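Local structure of cytosolic IMP-GMP specific 5'-nucleotidase (Legionella pneumophila subsp. pneumophila, 4OHF) at residues 57-68 against 131-142. The protein probably hydrolyses the 5'-phosphate of purine nucleoside monophosphates such as IMP and GMP, as a magnesium-binding cytosolic nucleotidase of the HAD superfamily. Sequence-based numbering, arbitrary orientation.
Sequences EIKKFKFNFDDA and AFCILYGQLVDL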
loop_
_atom_site.group_PDB
_atom_site.type_symbol
_atom_site.label_atom_id
_atom_site.label_comp_id
_atom_site.label_asym_id
_atom_site.label_seq_id
_atom_site.Cartn_x
_atom_site.Cartn_y
_atom_site.Cartn_z
ATOM N N GLU B 57 -2.255 24.565 -32.722
ATOM C CA GLU B 57 -1.155 23.957 -33.452
ATOM C C GLU B 57 -1.222 22.422 -33.523
ATOM O O GLU B 57 -0.784 21.825 -34.508
ATOM C CB GLU B 57 0.169 24.404 -32.821
ATOM C CG GLU B 57 1.394 24.177 -33.689
ATOM C CD GLU B 57 1.304 24.900 -35.028
ATOM O OE1 GLU B 57 0.386 24.584 -35.815
ATOM O OE2 GLU B 57 2.149 25.782 -35.295
ATOM N N ILE B 58 -1.781 21.784 -32.496
ATOM C CA ILE B 58 -1.863 20.325 -32.471
ATOM C C ILE B 58 -2.636 19.724 -33.643
ATOM O O ILE B 58 -2.321 18.624 -34.103
ATOM C CB ILE B 58 -2.504 19.803 -31.167
ATOM C CG1 ILE B 58 -3.992 20.130 -31.137
ATOM C CG2 ILE B 58 -1.823 20.418 -29.968
ATOM C CD1 ILE B 58 -4.720 19.483 -29.983
ATOM N N LYS B 59 -3.651 20.434 -34.124
ATOM C CA LYS B 59 -4.446 19.934 -35.241
ATOM C C LYS B 59 -3.541 19.655 -36.439
ATOM O O LYS B 59 -3.885 18.875 -37.324
ATOM C CB LYS B 59 -5.510 20.961 -35.638
ATOM C CG LYS B 59 -6.434 21.393 -34.509
ATOM C CD LYS B 59 -7.383 22.504 -34.966
ATOM C CE LYS B 59 -8.240 23.018 -33.819
ATOM N NZ LYS B 59 -9.103 24.158 -34.238
ATOM N N LYS B 60 -2.379 20.295 -36.454
ATOM C CA LYS B 60 -1.423 20.140 -37.547
ATOM C C LYS B 60 -0.570 18.867 -37.421
ATOM O O LYS B 60 0.027 18.410 -38.398
ATOM C CB LYS B 60 -0.518 21.374 -37.594
ATOM C CG LYS B 60 -0.267 21.932 -38.987
ATOM C CD LYS B 60 0.454 23.283 -38.917
ATOM C CE LYS B 60 0.668 23.875 -40.303
ATOM N NZ LYS B 60 1.500 22.981 -41.161
ATOM N N PHE B 61 -0.517 18.304 -36.217
ATOM C CA PHE B 61 0.259 17.093 -35.957
ATOM C C PHE B 61 0.021 15.982 -36.976
ATOM O O PHE B 61 -1.117 15.639 -37.287
ATOM C CB PHE B 61 -0.049 16.560 -34.552
ATOM C CG PHE B 61 0.604 17.344 -33.443
ATOM C CD1 PHE B 61 0.364 17.012 -32.111
ATOM C CD2 PHE B 61 1.466 18.402 -33.723
ATOM C CE1 PHE B 61 0.970 17.719 -31.077
ATOM C CE2 PHE B 61 2.071 19.110 -32.700
ATOM C CZ PHE B 61 1.822 18.767 -31.372
ATOM N N LYS B 62 1.109 15.415 -37.484
ATOM C CA LYS B 62 1.028 14.343 -38.468
ATOM C C LYS B 62 1.273 12.998 -37.805
ATOM O O LYS B 62 2.152 12.865 -36.956
ATOM C CB LYS B 62 2.050 14.571 -39.589
ATOM C CG LYS B 62 1.427 14.841 -40.951
ATOM C CD LYS B 62 0.443 16.002 -40.881
ATOM C CE LYS B 62 -0.337 16.169 -42.181
ATOM N NZ LYS B 62 -1.361 17.256 -42.067
ATOM N N PHE B 63 0.487 12.004 -38.202
ATOM C CA PHE B 63 0.606 10.664 -37.644
ATOM C C PHE B 63 1.439 9.725 -38.501
ATOM O O PHE B 63 1.131 9.486 -39.663
ATOM C CB PHE B 63 -0.786 10.058 -37.431
ATOM C CG PHE B 63 -0.767 8.602 -37.049
ATOM C CD1 PHE B 63 -0.866 7.615 -38.018
ATOM C CD2 PHE B 63 -0.644 8.218 -35.716
ATOM C CE1 PHE B 63 -0.844 6.263 -37.666
ATOM C CE2 PHE B 63 -0.622 6.871 -35.357
ATOM C CZ PHE B 63 -0.723 5.895 -36.331
ATOM N N ASN B 64 2.510 9.206 -37.912
ATOM C CA ASN B 64 3.376 8.256 -38.598
ATOM C C ASN B 64 3.481 6.983 -37.762
ATOM O O ASN B 64 4.177 6.941 -36.739
ATOM C CB ASN B 64 4.767 8.844 -38.837
ATOM C CG ASN B 64 5.779 7.790 -39.252
ATOM O OD1 ASN B 64 5.478 6.877 -40.013
ATOM N ND2 ASN B 64 6.991 7.917 -38.750
ATOM N N PHE B 65 2.781 5.948 -38.217
ATOM C CA PHE B 65 2.736 4.658 -37.544
ATOM C C PHE B 65 4.068 4.175 -36.973
ATOM O O PHE B 65 4.112 3.615 -35.887
ATOM C CB PHE B 65 2.190 3.614 -38.513
ATOM C CG PHE B 65 1.729 2.349 -37.853
ATOM C CD1 PHE B 65 2.165 1.118 -38.320
ATOM C CD2 PHE B 65 0.817 2.388 -36.799
ATOM C CE1 PHE B 65 1.693 -0.065 -37.753
ATOM C CE2 PHE B 65 0.338 1.222 -36.222
ATOM C CZ PHE B 65 0.771 -0.013 -36.696
ATOM N N ASP B 66 5.160 4.393 -37.692
ATOM C CA ASP B 66 6.443 3.925 -37.211
ATOM C C ASP B 66 7.160 4.778 -36.169
ATOM O O ASP B 66 8.233 4.392 -35.717
ATOM C CB ASP B 66 7.387 3.677 -38.388
ATOM C CG ASP B 66 6.896 2.578 -39.305
ATOM O OD1 ASP B 66 6.602 1.467 -38.805
ATOM O OD2 ASP B 66 6.812 2.821 -40.530
ATOM N N ASP B 67 6.596 5.918 -35.776
ATOM C CA ASP B 67 7.250 6.757 -34.768
ATOM C C ASP B 67 7.324 6.082 -33.406
ATOM O O ASP B 67 8.102 6.484 -32.529
ATOM C CB ASP B 67 6.546 8.109 -34.625
ATOM C CG ASP B 67 6.925 9.080 -35.727
ATOM O OD1 ASP B 67 8.085 9.002 -36.192
ATOM O OD2 ASP B 67 6.073 9.919 -36.116
ATOM N N ALA B 68 6.503 5.058 -33.223
ATOM C CA ALA B 68 6.491 4.311 -31.977
ATOM C C ALA B 68 6.299 2.811 -32.232
ATOM O O ALA B 68 5.966 2.378 -33.340
ATOM C CB ALA B 68 5.402 4.843 -31.051
ATOM N N ALA B 131 -0.656 4.806 -30.645
ATOM C CA ALA B 131 -1.149 6.141 -30.959
ATOM C C ALA B 131 -0.853 7.048 -29.760
ATOM O O ALA B 131 -0.402 8.191 -29.918
ATOM C CB ALA B 131 -2.643 6.103 -31.229
ATOM N N PHE B 132 -1.092 6.526 -28.561
ATOM C CA PHE B 132 -0.851 7.284 -27.346
ATOM C C PHE B 132 0.581 7.810 -27.321
ATOM O O PHE B 132 0.804 8.999 -27.084
ATOM C CB PHE B 132 -1.095 6.409 -26.114
ATOM C CG PHE B 132 -1.266 7.187 -24.829
ATOM C CD1 PHE B 132 -0.313 8.110 -24.418
ATOM C CD2 PHE B 132 -2.381 6.982 -24.021
ATOM C CE1 PHE B 132 -0.460 8.820 -23.221
ATOM C CE2 PHE B 132 -2.542 7.689 -22.820
ATOM C CZ PHE B 132 -1.575 8.610 -22.423
ATOM N N CYS B 133 1.542 6.921 -27.567
ATOM C CA CYS B 133 2.958 7.287 -27.558
ATOM C C CYS B 133 3.306 8.353 -28.579
ATOM O O CYS B 133 3.958 9.336 -28.248
ATOM C CB CYS B 133 3.834 6.058 -27.794
ATOM S SG CYS B 133 3.973 4.966 -26.368
ATOM N N ILE B 134 2.878 8.160 -29.818
ATOM C CA ILE B 134 3.164 9.135 -30.858
ATOM C C ILE B 134 2.590 10.501 -30.480
ATOM O O ILE B 134 3.303 11.511 -30.490
ATOM C CB ILE B 134 2.571 8.710 -32.201
ATOM C CG1 ILE B 134 3.246 7.419 -32.675
ATOM C CG2 ILE B 134 2.746 9.832 -33.209
ATOM C CD1 ILE B 134 2.634 6.834 -33.925
ATOM N N LEU B 135 1.304 10.529 -30.135
ATOM C CA LEU B 135 0.672 11.778 -29.752
ATOM C C LEU B 135 1.379 12.418 -28.555
ATOM O O LEU B 135 1.783 13.575 -28.622
ATOM C CB LEU B 135 -0.796 11.553 -29.413
ATOM C CG LEU B 135 -1.559 12.834 -29.046
ATOM C CD1 LEU B 135 -1.410 13.815 -30.175
ATOM C CD2 LEU B 135 -3.028 12.547 -28.788
ATOM N N TYR B 136 1.534 11.668 -27.464
ATOM C CA TYR B 136 2.183 12.196 -26.271
ATOM C C TYR B 136 3.553 12.755 -26.608
ATOM O O TYR B 136 3.942 13.813 -26.123
ATOM C CB TYR B 136 2.337 11.114 -25.212
ATOM C CG TYR B 136 2.854 11.643 -23.894
ATOM C CD1 TYR B 136 2.066 12.464 -23.093
ATOM C CD2 TYR B 136 4.130 11.319 -23.445
ATOM C CE1 TYR B 136 2.531 12.947 -21.872
ATOM C CE2 TYR B 136 4.612 11.798 -22.227
ATOM C CZ TYR B 136 3.808 12.611 -21.446
ATOM O OH TYR B 136 4.292 13.094 -20.252
ATOM N N GLY B 137 4.286 12.040 -27.445
ATOM C CA GLY B 137 5.600 12.513 -27.819
ATOM C C GLY B 137 5.531 13.895 -28.435
ATOM O O GLY B 137 6.243 14.804 -28.019
ATOM N N GLN B 138 4.666 14.058 -29.432
ATOM C CA GLN B 138 4.510 15.340 -30.109
ATOM C C GLN B 138 4.010 16.422 -29.166
ATOM O O GLN B 138 4.464 17.560 -29.230
ATOM C CB GLN B 138 3.558 15.183 -31.287
ATOM C CG GLN B 138 4.091 14.241 -32.354
ATOM C CD GLN B 138 3.015 13.798 -33.324
ATOM O OE1 GLN B 138 1.892 13.487 -32.912
ATOM N NE2 GLN B 138 3.348 13.750 -34.613
ATOM N N LEU B 139 3.084 16.060 -28.285
ATOM C CA LEU B 139 2.536 17.016 -27.346
ATOM C C LEU B 139 3.630 17.634 -26.481
ATOM O O LEU B 139 3.685 18.856 -26.336
ATOM C CB LEU B 139 1.471 16.357 -26.470
ATOM C CG LEU B 139 0.214 15.906 -27.220
ATOM C CD1 LEU B 139 -0.819 15.386 -26.231
ATOM C CD2 LEU B 139 -0.358 17.074 -28.012
ATOM N N VAL B 140 4.510 16.810 -25.914
ATOM C CA VAL B 140 5.575 17.345 -25.075
ATOM C C VAL B 140 6.541 18.176 -25.921
ATOM O O VAL B 140 7.114 19.153 -25.438
ATOM C CB VAL B 140 6.357 16.230 -24.328
ATOM C CG1 VAL B 140 5.392 15.315 -23.574
ATOM C CG2 VAL B 140 7.188 15.455 -25.286
ATOM N N ASP B 141 6.719 17.797 -27.184
ATOM C CA ASP B 141 7.592 18.553 -28.075
ATOM C C ASP B 141 7.104 19.990 -28.213
ATOM O O ASP B 141 7.903 20.925 -28.331
ATOM C CB ASP B 141 7.613 17.930 -29.463
ATOM C CG ASP B 141 8.630 16.827 -29.585
ATOM O OD1 ASP B 141 8.846 16.339 -30.720
ATOM O OD2 ASP B 141 9.212 16.452 -28.544
ATOM N N LEU B 142 5.781 20.139 -28.212
ATOM C CA LEU B 142 5.108 21.430 -28.345
ATOM C C LEU B 142 5.107 22.153 -26.999
ATOM O O LEU B 142 5.260 23.375 -26.939
ATOM C CB LEU B 142 3.669 21.198 -28.833
ATOM C CG LEU B 142 2.904 22.289 -29.589
ATOM C CD1 LEU B 142 2.451 23.352 -28.627
ATOM C CD2 LEU B 142 3.784 22.864 -30.697
#
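From F61 to N64 the connection from helix 33-51 to strand 73-75 runs extended and antiparallel to helix 129-143, then turns at F65-D67 and comes back so that A68 CA lies 6.0 Å from I134 CA. At one end F61 points its ring at the helix, and Q138 CB sits over one face as a CH-pi contact, 3.9 Å from the ring centroid. The opposite face rests on I58 CA, so the ring is sandwiched between its own short 3-10 turn and the helix. L139 CD2 and L142 CB meet it at the edge, in its plane.

Beyond CG the Q138 side chain is extended and carries its amide past F61, the two side chains sliding by in opposite directions with ring and amide planes 34° apart. Q138 NE2 donates to K62 O at 2.8 Å, with an N-H...O angle of 154°; the acceptor lies in the amide plane, while NE2 is somewhat out of the carbonyl plane. Y41 OH on helix 33-51 hydrogen-bonds Q138 OE1, so both ends of the amide are held and its rotation is fixed: one links the two helices, the other binds the loop. Both segments fall in the insertion between core strands 19-22 and 204-208 of the HAD fold, where a C1-type cap sits, away from the magnesium and GMP sites. Helix 33-51 also touches the loop, through A49 on I58 and Y41 on F61.

Further along, I134 packs against the turn at N64-A68. With CG1 anti to its carbonyl carbon (chi1 -64°) and the chain extended beyond, CD1 packs beside F63, 3.6 Å from its CE2, the two side chains crossing at about a right angle. CG1 lies beside D67 CB and A68 CB, and the A68 methyl also touches C133 CB at 3.8 Å. Inside the bend D67 N bonds N64 O, and N64 ND2 adds a weak bond to D67 OD1.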